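Local coordinates for protein flavocytochrome C3 fumarate reductase (Shewanella frigidimarina, PDB 1QO8) that reduces fumarate to succinate in vitro, essentially in one direction only, using four covalently bound c-type hemes and one FAD per subunit, at residues L342-K345 and S350-D353. Sequence-based numbering, arbitrary orientation.
Sequences LMAK and SMTD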
ATOM      1  N   LEU A 342      -6.064  -8.883   3.720  1.00 42.74           N
ATOM      2  CA  LEU A 342      -7.052  -8.037   4.323  1.00 44.59           C
ATOM      3  C   LEU A 342      -7.284  -8.348   5.808  1.00 46.59           C
ATOM      4  O   LEU A 342      -7.322  -7.402   6.588  1.00 47.59           O
ATOM      5  CB  LEU A 342      -8.401  -8.113   3.617  1.00 44.67           C
ATOM      6  CG  LEU A 342      -8.286  -7.657   2.133  1.00 46.15           C
ATOM      7  CD1 LEU A 342      -9.613  -8.016   1.479  1.00 42.34           C
ATOM      8  CD2 LEU A 342      -7.853  -6.185   2.089  1.00 45.22           C
ATOM      9  N   MET A 343      -7.438  -9.591   6.220  1.00 45.10           N
ATOM     10  CA  MET A 343      -7.694  -9.967   7.606  1.00 46.27           C
ATOM     11  C   MET A 343      -6.483  -9.632   8.487  1.00 44.55           C
ATOM     12  O   MET A 343      -6.606  -9.275   9.658  1.00 44.49           O
ATOM     13  CB  MET A 343      -7.915 -11.508   7.742  1.00 42.41           C
ATOM     14  CG  MET A 343      -9.320 -11.832   7.289  1.00 46.83           C
ATOM     15  SD  MET A 343      -9.741 -13.579   7.383  1.00 47.35           S
ATOM     16  CE  MET A 343      -8.456 -14.491   6.611  1.00 48.83           C
ATOM     17  N   ALA A 344      -5.292  -9.772   7.927  1.00 43.35           N
ATOM     18  CA  ALA A 344      -4.052  -9.488   8.637  1.00 43.09           C
ATOM     19  C   ALA A 344      -3.909  -7.989   8.889  1.00 45.51           C
ATOM     20  O   ALA A 344      -3.641  -7.519  10.025  1.00 46.93           O
ATOM     21  CB  ALA A 344      -2.779 -10.103   8.083  1.00 42.36           C
ATOM     22  N   LYS A 345      -4.152  -7.178   7.905  1.00 43.47           N
ATOM     23  CA  LYS A 345      -4.083  -5.744   7.939  1.00 46.62           C
ATOM     24  C   LYS A 345      -5.047  -5.162   8.999  1.00 48.11           C
ATOM     25  O   LYS A 345      -4.684  -4.343   9.808  1.00 48.96           O
ATOM     26  CB  LYS A 345      -4.475  -5.177   6.560  1.00 43.74           C
ATOM     27  CG  LYS A 345      -4.006  -3.715   6.471  1.00 44.31           C
ATOM     28  CD  LYS A 345      -4.617  -2.898   5.341  1.00 43.56           C
ATOM     29  CE  LYS A 345      -5.890  -3.392   4.706  1.00 45.47           C
ATOM     30  NZ  LYS A 345      -6.380  -2.621   3.505  1.00 47.29           N
ATOM     31  N   SER A 350       1.781  -5.612   9.973  1.00 37.57           N
ATOM     32  CA  SER A 350       2.449  -4.929   8.869  1.00 39.77           C
ATOM     33  C   SER A 350       2.569  -5.768   7.584  1.00 40.73           C
ATOM     34  O   SER A 350       2.407  -6.981   7.675  1.00 40.13           O
ATOM     35  CB  SER A 350       3.832  -4.535   9.328  1.00 41.32           C
ATOM     36  OG  SER A 350       4.689  -5.553   9.771  1.00 44.58           O
ATOM     37  N   MET A 351       2.903  -5.115   6.486  1.00 40.10           N
ATOM     38  CA  MET A 351       3.020  -5.640   5.166  1.00 42.02           C
ATOM     39  C   MET A 351       4.432  -5.449   4.624  1.00 43.38           C
ATOM     40  O   MET A 351       5.244  -4.644   5.153  1.00 45.97           O
ATOM     41  CB  MET A 351       2.038  -5.009   4.199  1.00 42.83           C
ATOM     42  CG  MET A 351       0.553  -4.883   4.521  1.00 42.29           C
ATOM     43  SD  MET A 351      -0.116  -6.553   4.600  1.00 43.07           S
ATOM     44  CE  MET A 351      -1.048  -6.563   6.135  1.00 44.40           C
ATOM     45  N   THR A 352       4.824  -6.193   3.629  1.00 42.80           N
ATOM     46  CA  THR A 352       6.160  -6.002   2.990  1.00 45.52           C
ATOM     47  C   THR A 352       5.946  -5.775   1.495  1.00 45.81           C
ATOM     48  O   THR A 352       5.277  -6.635   0.824  1.00 44.21           O
ATOM     49  CB  THR A 352       7.079  -7.219   3.210  1.00 46.13           C
ATOM     50  OG1 THR A 352       7.390  -7.424   4.589  1.00 49.27           O
ATOM     51  CG2 THR A 352       8.436  -7.116   2.491  1.00 42.57           C
ATOM     52  N   ASP A 353       6.523  -4.724   0.923  1.00 44.37           N
ATOM     53  CA  ASP A 353       6.349  -4.456  -0.504  1.00 43.87           C
ATOM     54  C   ASP A 353       4.921  -4.661  -0.974  1.00 42.50           C
ATOM     55  O   ASP A 353       4.677  -5.235  -2.088  1.00 40.35           O
ATOM     56  CB  ASP A 353       7.291  -5.333  -1.397  1.00 45.00           C
ATOM     57  CG  ASP A 353       8.744  -5.321  -0.986  1.00 47.98           C
ATOM     58  OD1 ASP A 353       9.235  -4.215  -0.593  1.00 48.60           O
ATOM     59  OD2 ASP A 353       9.479  -6.337  -1.021  1.00 48.88           O
TER
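Met-351 lays its terminal methyl against the helix backbone at Lys-345, where CE is 3.6 Å from the CA of that lysine and also 3.6 Å from its N. The same methyl lies 3.7 Å from Lys-345 CB and, more loosely, 4.4 Å from Ala-344 CB, so one carbon makes every close approach across the contact, all of them van der Waals. Two bends carry it there: chi2 of -66° and chi3 of 132° turn the end of Met-351 toward the helix, although its CB does not point that way. The two long side chains cross at about a right angle and meet only near the root of the lysine. This is a helix-to-strand connection in the FAD-binding domain: helix 339-346 passes through a short loop into strand 351-352, which pairs antiparallel with strand 489-505. Val-505 of that partner strand touches both Ala-344 and Met-351, extending the apolar contact into the sheet. A bend at chi3 (19°) turns the far end of Lys-345 away from Met-351, and its amine reaches the second subunit of the homodimer, where NZ hydrogen-bonds Tyr-320 O and forms a cation-pi contact with the same tyrosine.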